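Local coordinates for 1,3,6,8-tetrahydroxynaphthalene synthase (Streptomyces coelicolor, PDB 1U0M), which catalyses the iterative condensation of five malonyl-CoA units and the Claisen and aldol cyclisations that yield 1,3,6,8-tetrahydroxynaphthalene, a precursor of melanin, at residues 17-22 with 57-62; 174-179 with 194-199; 90-95 with 200-205. All coordinates share one frame; numbering follows the deposited sequence.

Contact 1 (17-22 with 57-62); sequences VSVPEH and TRHIVQ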
loop_
_atom_site.group_PDB
_atom_site.type_symbol
_atom_site.label_atom_id
_atom_site.label_comp_id
_atom_site.label_asym_id
_atom_site.label_seq_id
_atom_site.Cartn_x
_atom_site.Cartn_y
_atom_site.Cartn_z
ATOM N N VAL A 17 -14.467 11.403 12.619
ATOM C CA VAL A 17 -14.442 11.955 11.268
ATOM C C VAL A 17 -14.484 13.481 11.241
ATOM O O VAL A 17 -15.178 14.112 12.037
ATOM C CB VAL A 17 -15.624 11.414 10.413
ATOM C CG1 VAL A 17 -15.469 11.864 8.971
ATOM C CG2 VAL A 17 -15.680 9.896 10.487
ATOM N N SER A 18 -13.741 14.059 10.301
ATOM C CA SER A 18 -13.661 15.507 10.135
ATOM C C SER A 18 -13.524 15.867 8.643
ATOM O O SER A 18 -12.792 15.208 7.917
ATOM C CB SER A 18 -12.459 16.025 10.932
ATOM O OG SER A 18 -12.214 17.386 10.670
ATOM N N VAL A 19 -14.238 16.894 8.179
ATOM C CA VAL A 19 -14.165 17.308 6.773
ATOM C C VAL A 19 -13.759 18.777 6.692
ATOM O O VAL A 19 -13.981 19.528 7.626
ATOM C CB VAL A 19 -15.524 17.115 6.023
ATOM C CG1 VAL A 19 -15.890 15.633 5.953
ATOM C CG2 VAL A 19 -16.613 17.894 6.709
ATOM N N PRO A 20 -13.146 19.201 5.574
ATOM C CA PRO A 20 -12.707 20.595 5.399
ATOM C C PRO A 20 -13.838 21.613 5.410
ATOM O O PRO A 20 -14.993 21.276 5.158
ATOM C CB PRO A 20 -11.944 20.559 4.078
ATOM C CG PRO A 20 -12.658 19.466 3.316
ATOM C CD PRO A 20 -12.840 18.397 4.379
ATOM N N GLU A 21 -13.488 22.867 5.675
ATOM C CA GLU A 21 -14.478 23.927 5.795
ATOM C C GLU A 21 -15.108 24.505 4.536
ATOM O O GLU A 21 -16.127 25.188 4.617
ATOM C CB GLU A 21 -13.902 25.067 6.645
ATOM C CG GLU A 21 -12.604 25.680 6.142
ATOM C CD GLU A 21 -11.443 24.695 6.115
ATOM O OE1 GLU A 21 -11.342 23.844 7.028
ATOM O OE2 GLU A 21 -10.619 24.785 5.182
ATOM N N HIS A 22 -14.519 24.250 3.377
ATOM C CA HIS A 22 -15.072 24.771 2.135
ATOM C C HIS A 22 -16.191 23.833 1.650
ATOM O O HIS A 22 -15.986 22.636 1.476
ATOM C CB HIS A 22 -13.949 24.897 1.118
ATOM C CG HIS A 22 -12.793 25.711 1.613
ATOM N ND1 HIS A 22 -12.895 27.059 1.888
ATOM C CD2 HIS A 22 -11.512 25.367 1.891
ATOM C CE1 HIS A 22 -11.727 27.511 2.308
ATOM N NE2 HIS A 22 -10.870 26.504 2.319
ATOM N N THR A 57 -24.367 18.347 -0.432
ATOM C CA THR A 57 -23.149 19.089 -0.105
ATOM C C THR A 57 -21.907 18.218 -0.070
ATOM O O THR A 57 -21.969 17.019 0.200
ATOM C CB THR A 57 -23.223 19.777 1.268
ATOM O OG1 THR A 57 -23.420 18.790 2.285
ATOM C CG2 THR A 57 -24.335 20.775 1.300
ATOM N N ARG A 58 -20.772 18.851 -0.326
ATOM C CA ARG A 58 -19.490 18.175 -0.300
ATOM C C ARG A 58 -18.498 19.157 0.295
ATOM O O ARG A 58 -18.734 20.365 0.263
ATOM C CB ARG A 58 -19.059 17.800 -1.716
ATOM C CG ARG A 58 -19.990 16.844 -2.420
ATOM C CD ARG A 58 -19.480 16.515 -3.798
ATOM N NE ARG A 58 -19.542 17.678 -4.671
ATOM C CZ ARG A 58 -18.833 17.800 -5.786
ATOM N NH1 ARG A 58 -18.013 16.829 -6.148
ATOM N NH2 ARG A 58 -18.942 18.891 -6.537
ATOM N N HIS A 59 -17.405 18.652 0.856
ATOM C CA HIS A 59 -16.395 19.534 1.427
ATOM C C HIS A 59 -15.079 19.337 0.696
ATOM O O HIS A 59 -14.755 18.226 0.277
ATOM C CB HIS A 59 -16.189 19.258 2.916
ATOM C CG HIS A 59 -17.365 19.614 3.766
ATOM N ND1 HIS A 59 -18.483 18.814 3.864
ATOM C CD2 HIS A 59 -17.603 20.690 4.555
ATOM C CE1 HIS A 59 -19.358 19.380 4.678
ATOM N NE2 HIS A 59 -18.849 20.519 5.112
ATOM N N ILE A 60 -14.338 20.423 0.520
ATOM C CA ILE A 60 -13.043 20.357 -0.143
ATOM C C ILE A 60 -12.012 21.125 0.697
ATOM O O ILE A 60 -12.362 22.059 1.422
ATOM C CB ILE A 60 -13.129 20.933 -1.569
ATOM C CG1 ILE A 60 -13.706 22.344 -1.532
ATOM C CG2 ILE A 60 -13.994 20.022 -2.440
ATOM C CD1 ILE A 60 -13.974 22.936 -2.915
ATOM N N VAL A 61 -10.751 20.719 0.612
ATOM C CA VAL A 61 -9.716 21.359 1.403
ATOM C C VAL A 61 -9.314 22.763 0.942
ATOM O O VAL A 61 -8.825 23.551 1.747
ATOM C CB VAL A 61 -8.459 20.452 1.512
ATOM C CG1 VAL A 61 -8.765 19.258 2.423
ATOM C CG2 VAL A 61 -8.026 19.960 0.128
ATOM N N GLN A 62 -9.514 23.077 -0.337
ATOM C CA GLN A 62 -9.175 24.410 -0.841
ATOM C C GLN A 62 -10.434 25.144 -1.318
ATOM O O GLN A 62 -11.431 24.516 -1.649
ATOM C CB GLN A 62 -8.233 24.331 -2.034
ATOM C CG GLN A 62 -7.052 23.396 -1.938
ATOM C CD GLN A 62 -6.309 23.367 -3.253
ATOM O OE1 GLN A 62 -5.461 24.214 -3.513
ATOM N NE2 GLN A 62 -6.653 22.417 -4.110
#
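The carbonyl oxygen of His22 is approached twice from the 57-62 segment. Ile60 N donates a hydrogen bond to His22 O over 2.9 Å, with an N-H...O angle of 158°, and His59 CA adds a C-H...O contact to the same His22 O at 3.1 Å. This bond makes His22 and Ile60 an antiparallel hydrogen-bonded pair. Their side chains lie on one face of the small two-stranded sheet formed by strands 22-25 and 57-60, where His22 CB rests 3.7 Å from Ile60 CG1. That two-stranded sheet is separate from the large central sheet of the thiolase fold, which the chain has just left at the end of strand 11-18.

In the connection, Val19 lays a methyl on the imidazole of His59: CG2 stands 3.5 Å from the centroid of the His59 ring, 9° off its normal, a CH-pi contact made almost over the ring centre. With its CG anti to the carbonyl carbon (chi1 -67°), His59 brings that face under the valine. Pro20 packs its ring along the backbone of Ile60, and its CB also meets Val61 CG1 at 3.8 Å. At the other end the His22 ring turns an edge to the chain, CD2 lying 3.2 Å from Val61 O. Glu21 directs its carboxylate elsewhere, forming a salt bridge with Arg87 of helix 73-99.

Contact 2 (174-179 with 194-199); sequences EFCSLC and GLFGDG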
loop_
_atom_site.group_PDB
_atom_site.type_symbol
_atom_site.label_atom_id
_atom_site.label_comp_id
_atom_site.label_asym_id
_atom_site.label_seq_id
_atom_site.Cartn_x
_atom_site.Cartn_y
_atom_site.Cartn_z
ATOM N N GLU A 174 -8.677 11.254 2.577
ATOM C CA GLU A 174 -9.036 11.386 1.175
ATOM C C GLU A 174 -9.384 12.806 0.734
ATOM O O GLU A 174 -10.374 13.392 1.181
ATOM C CB GLU A 174 -10.195 10.430 0.864
ATOM C CG GLU A 174 -9.907 8.971 1.238
ATOM C CD GLU A 174 -8.946 8.276 0.267
ATOM O OE1 GLU A 174 -8.205 8.992 -0.445
ATOM O OE2 GLU A 174 -8.928 7.019 0.218
ATOM N N PHE A 175 -8.558 13.349 -0.156
ATOM C CA PHE A 175 -8.754 14.691 -0.699
ATOM C C PHE A 175 -9.041 14.510 -2.190
ATOM O O PHE A 175 -8.218 14.876 -3.049
ATOM C CB PHE A 175 -7.473 15.514 -0.514
ATOM C CG PHE A 175 -7.060 15.707 0.925
ATOM C CD1 PHE A 175 -5.709 15.758 1.269
ATOM C CD2 PHE A 175 -8.013 15.876 1.929
ATOM C CE1 PHE A 175 -5.306 15.977 2.592
ATOM C CE2 PHE A 175 -7.624 16.097 3.261
ATOM C CZ PHE A 175 -6.267 16.148 3.590
ATOM N N CYS A 176 -10.223 13.980 -2.499
ATOM C CA CYS A 176 -10.581 13.686 -3.890
ATOM C C CYS A 176 -10.568 14.912 -4.791
ATOM O O CYS A 176 -10.355 14.794 -5.986
ATOM C CB CYS A 176 -11.953 12.988 -3.970
ATOM S SG CYS A 176 -12.079 11.429 -3.029
ATOM N N SER A 177 -10.801 16.082 -4.213
ATOM C CA SER A 177 -10.798 17.312 -4.976
ATOM C C SER A 177 -9.442 17.549 -5.616
ATOM O O SER A 177 -9.339 18.268 -6.598
ATOM C CB SER A 177 -11.135 18.493 -4.073
ATOM O OG SER A 177 -10.149 18.652 -3.074
ATOM N N LEU A 178 -8.397 16.956 -5.049
ATOM C CA LEU A 178 -7.048 17.126 -5.588
ATOM C C LEU A 178 -6.780 16.219 -6.783
ATOM O O LEU A 178 -5.662 16.132 -7.274
ATOM C CB LEU A 178 -6.004 16.889 -4.494
ATOM C CG LEU A 178 -5.942 18.014 -3.446
ATOM C CD1 LEU A 178 -5.695 19.350 -4.153
ATOM C CD2 LEU A 178 -7.250 18.100 -2.673
ATOM N N CYS A 179 -7.822 15.543 -7.245
ATOM C CA CYS A 179 -7.708 14.673 -8.397
ATOM C C CYS A 179 -8.633 15.183 -9.482
ATOM O O CYS A 179 -8.919 14.484 -10.434
ATOM C CB CYS A 179 -8.046 13.228 -8.020
ATOM S SG CYS A 179 -6.739 12.411 -7.052
ATOM N N GLY A 194 -19.184 15.610 -9.594
ATOM C CA GLY A 194 -20.281 16.085 -8.759
ATOM C C GLY A 194 -20.524 15.180 -7.562
ATOM O O GLY A 194 -21.341 15.480 -6.684
ATOM N N LEU A 195 -19.760 14.091 -7.507
ATOM C CA LEU A 195 -19.901 13.062 -6.476
ATOM C C LEU A 195 -18.850 12.949 -5.362
ATOM O O LEU A 195 -19.196 12.798 -4.190
ATOM C CB LEU A 195 -20.013 11.718 -7.201
ATOM C CG LEU A 195 -20.192 10.414 -6.448
ATOM C CD1 LEU A 195 -21.381 10.516 -5.510
ATOM C CD2 LEU A 195 -20.396 9.293 -7.466
ATOM N N PHE A 196 -17.570 12.998 -5.712
ATOM C CA PHE A 196 -16.521 12.846 -4.705
ATOM C C PHE A 196 -16.214 14.081 -3.890
ATOM O O PHE A 196 -16.277 15.191 -4.400
ATOM C CB PHE A 196 -15.233 12.350 -5.346
ATOM C CG PHE A 196 -15.346 10.990 -5.948
ATOM C CD1 PHE A 196 -15.873 10.827 -7.227
ATOM C CD2 PHE A 196 -14.964 9.867 -5.229
ATOM C CE1 PHE A 196 -16.021 9.561 -7.781
ATOM C CE2 PHE A 196 -15.111 8.589 -5.772
ATOM C CZ PHE A 196 -15.642 8.432 -7.050
ATOM N N GLY A 197 -15.872 13.863 -2.621
ATOM C CA GLY A 197 -15.536 14.957 -1.716
ATOM C C GLY A 197 -14.284 14.651 -0.905
ATOM O O GLY A 197 -13.620 13.624 -1.120
ATOM N N ASP A 198 -13.935 15.551 0.011
ATOM C CA ASP A 198 -12.763 15.347 0.857
ATOM C C ASP A 198 -13.189 15.031 2.305
ATOM O O ASP A 198 -14.111 15.640 2.843
ATOM C CB ASP A 198 -11.858 16.579 0.850
ATOM C CG ASP A 198 -11.424 16.998 -0.552
ATOM O OD1 ASP A 198 -11.472 16.193 -1.508
ATOM O OD2 ASP A 198 -11.016 18.156 -0.686
ATOM N N GLY A 199 -12.514 14.069 2.923
ATOM C CA GLY A 199 -12.843 13.683 4.290
ATOM C C GLY A 199 -11.734 12.865 4.927
ATOM O O GLY A 199 -10.949 12.220 4.233
#
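Backbone hydrogen bonds join the two segments at Glu174 and Gly199, an antiparallel hydrogen-bonded pair linking neighbouring strands 167-175 and 198-206 of the central sheet. Glu174 N donates to Gly199 O at 3.0 Å, and Gly199 N returns a bond of 2.8 Å to Glu174 O. Further along, residues 176-178 form a short 3-10 turn.

The side-chain hydrogen bonds between the two segments all go to Asp198, whose carboxylate takes that turn in a two-pronged grip; the Glu174 carboxylate turns instead to Ser314 and Thr115. Ser177 N points at Asp198 OD1 over 2.8 Å and almost straight (175°), while Ser177 OG donates to Asp198 OD2 at 2.6 Å; both oxygens use their syn lone pairs. The Ser177 hydroxyl can reach because its OG sits between the backbone N and the carbonyl carbon (chi1 63°). Asp198 OD2 also accepts a bond from Val61 N. Without the carboxylate, as with an alanine here, the amide and hydroxyl of Ser177 and Val61 N would probably lose their common acceptor group, and the turn would be less fixed.

Apolar and sulfur contacts accompany this network. Cys176 CB packs at 3.6 Å against Phe196 CB, and its sulfur lies obliquely to the phenyl ring, 5.2 Å from SG to the centroid. Elsewhere, the edge of the Phe175 ring meets Asp198 CB, its CD2 4.1 Å away, with ring and carboxylate planes 71° apart.

Phe196 also approaches Cys146, the active-site cysteine by similarity. The buried carboxylate, answered by three donors, ties the 3-10 turn and Val61 to the strand that follows Phe196, and these three neutral donors are likely to stabilise its negative charge.

Contact 3 (90-95 with 200-205); sequences AVIQRA and IAAAVV
Ala202 lies at the middle of the contact, its methyl set between Val91 and Ala95 where helix 73-99 covers one face of the central sheet in the layered alpha-beta-alpha-beta-alpha thiolase fold. The helix segment 90-95 runs roughly along strand 200-205: their N-to-C directions differ by 30° and the axes approach to 7.1 Å. The close approach is consistent with the small side chains of Ala202 and Ala95 where they meet; no hydrogen bond crosses the interface.

Around the Ala202 methyl, Val91 closes one side with CG1, 3.7 Å from Ala202 CB. That branch is carried toward the strand by a first torsion of -177°, which puts CG1 opposite the backbone N, while the second methyl, CG2, turns to Ile200 and meets its CG2 at 4.2 Å. Two branches of a single valine thus reach two strand residues whose side chains project from the same face. The CB of Ile92 points away from the strand, yet its backbone passes close, with CA 3.8 Å from Ala202 CB, and its CG1 still reaches that methyl. Beyond the contact, the Ile92 side chain continues onto Leu169 and Val171 of the adjoining strand 167-175, and Val91 also touches Ser16 and Ser18 of strand 11-18, so that the helix spans three neighbouring strands.

Ala95, one helical turn on from Val91, brings its methyl to Ala202 CB at 3.9 Å and also lies over the strand backbone. Two residues after Ala202 on the strand, Val204 has its CB toward the helix and packs further on against Leu96 and Ala99. There the methyl Val204 CG2, anti to its own carbonyl carbon, comes to 3.0 Å from the carbonyl oxygen Ala95 O.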
loop_
_atom_site.group_PDB
_atom_site.type_symbol
_atom_site.label_atom_id
_atom_site.label_comp_id
_atom_site.label_asym_id
_atom_site.label_seq_id
_atom_site.Cartn_x
_atom_site.Cartn_y
_atom_site.Cartn_z
ATOM N N ALA A 90 -5.523 15.819 14.693
ATOM C CA ALA A 90 -6.709 16.017 15.518
ATOM C C ALA A 90 -7.644 14.823 15.466
ATOM O O ALA A 90 -8.087 14.323 16.502
ATOM C CB ALA A 90 -7.447 17.255 15.071
ATOM N N VAL A 91 -7.943 14.360 14.259
ATOM C CA VAL A 91 -8.858 13.242 14.103
ATOM C C VAL A 91 -8.364 11.972 14.770
ATOM O O VAL A 91 -9.139 11.271 15.418
ATOM C CB VAL A 91 -9.147 12.963 12.616
ATOM C CG1 VAL A 91 -10.162 11.835 12.485
ATOM C CG2 VAL A 91 -9.673 14.231 11.953
ATOM N N ILE A 92 -7.082 11.666 14.607
ATOM C CA ILE A 92 -6.517 10.473 15.226
ATOM C C ILE A 92 -6.747 10.564 16.732
ATOM O O ILE A 92 -7.165 9.600 17.371
ATOM C CB ILE A 92 -5.002 10.351 14.929
ATOM C CG1 ILE A 92 -4.797 9.853 13.494
ATOM C CG2 ILE A 92 -4.346 9.410 15.922
ATOM C CD1 ILE A 92 -3.352 9.801 13.052
ATOM N N GLN A 93 -6.484 11.744 17.285
ATOM C CA GLN A 93 -6.663 11.986 18.711
ATOM C C GLN A 93 -8.034 11.510 19.192
ATOM O O GLN A 93 -8.144 10.547 19.955
ATOM C CB GLN A 93 -6.529 13.475 19.007
ATOM C CG GLN A 93 -6.574 13.779 20.475
ATOM C CD GLN A 93 -5.375 13.205 21.202
ATOM O OE1 GLN A 93 -4.255 13.712 21.072
ATOM N NE2 GLN A 93 -5.596 12.133 21.961
ATOM N N ARG A 94 -9.073 12.204 18.741
ATOM C CA ARG A 94 -10.442 11.886 19.108
ATOM C C ARG A 94 -10.773 10.414 18.941
ATOM O O ARG A 94 -11.720 9.919 19.549
ATOM C CB ARG A 94 -11.402 12.726 18.269
ATOM C CG ARG A 94 -11.403 14.196 18.649
ATOM C CD ARG A 94 -11.548 15.063 17.431
ATOM N NE ARG A 94 -12.547 14.523 16.518
ATOM C CZ ARG A 94 -12.783 15.016 15.312
ATOM N NH1 ARG A 94 -12.089 16.063 14.883
ATOM N NH2 ARG A 94 -13.702 14.459 14.539
ATOM N N ALA A 95 -10.002 9.717 18.112
ATOM C CA ALA A 95 -10.226 8.294 17.884
ATOM C C ALA A 95 -9.571 7.474 18.990
ATOM O O ALA A 95 -9.990 6.354 19.270
ATOM C CB ALA A 95 -9.668 7.882 16.526
ATOM N N ILE A 200 -11.671 12.893 6.254
ATOM C CA ILE A 200 -10.657 12.157 7.000
ATOM C C ILE A 200 -11.288 11.335 8.132
ATOM O O ILE A 200 -12.071 11.848 8.923
ATOM C CB ILE A 200 -9.619 13.118 7.612
ATOM C CG1 ILE A 200 -8.959 13.937 6.506
ATOM C CG2 ILE A 200 -8.567 12.321 8.395
ATOM C CD1 ILE A 200 -8.089 15.056 6.999
ATOM N N ALA A 201 -10.937 10.060 8.202
ATOM C CA ALA A 201 -11.469 9.190 9.241
ATOM C C ALA A 201 -10.356 8.421 9.934
ATOM O O ALA A 201 -9.365 8.037 9.304
ATOM C CB ALA A 201 -12.475 8.221 8.643
ATOM N N ALA A 202 -10.538 8.199 11.234
ATOM C CA ALA A 202 -9.579 7.476 12.068
ATOM C C ALA A 202 -10.360 6.677 13.101
ATOM O O ALA A 202 -11.189 7.226 13.827
ATOM C CB ALA A 202 -8.641 8.457 12.767
ATOM N N ALA A 203 -10.099 5.378 13.161
ATOM C CA ALA A 203 -10.797 4.517 14.101
ATOM C C ALA A 203 -9.846 3.502 14.695
ATOM O O ALA A 203 -8.953 2.998 14.017
ATOM C CB ALA A 203 -11.942 3.807 13.404
ATOM N N VAL A 204 -10.041 3.202 15.970
ATOM C CA VAL A 204 -9.187 2.244 16.635
ATOM C C VAL A 204 -9.896 0.909 16.718
ATOM O O VAL A 204 -11.123 0.847 16.784
ATOM C CB VAL A 204 -8.836 2.707 18.047
ATOM C CG1 VAL A 204 -7.778 1.791 18.639
ATOM C CG2 VAL A 204 -8.353 4.145 18.010
ATOM N N VAL A 205 -9.119 -0.165 16.681
ATOM C CA VAL A 205 -9.678 -1.498 16.789
ATOM C C VAL A 205 -8.903 -2.230 17.870
ATOM O O VAL A 205 -7.897 -2.886 17.600
ATOM C CB VAL A 205 -9.580 -2.274 15.466
ATOM C CG1 VAL A 205 -10.549 -1.688 14.453
ATOM C CG2 VAL A 205 -8.163 -2.218 14.940
#

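Strand 198-206 runs through contacts 2 and 3, pairing in contact 2 with the last part of strand 167-175 at the beginning of 198-206 and carrying helix 73-99 further along; the centres of the two contacts lie about 19 Å apart. Contact 1 sits about 9 Å from contact 2 and 16 Å from contact 3, centre to centre, where strand 11-18, the other neighbour of 198-206, gives way to the small sheet. In sequence contact 1 closes first, and contact 2 is nested in the loop closed by contact 3. His59 O and Asp198 N probably bond between contacts 1 and 2, as do Val17 O and Arg94 NH2 between contacts 1 and 3, uniting small sheet, central sheet and covering helix.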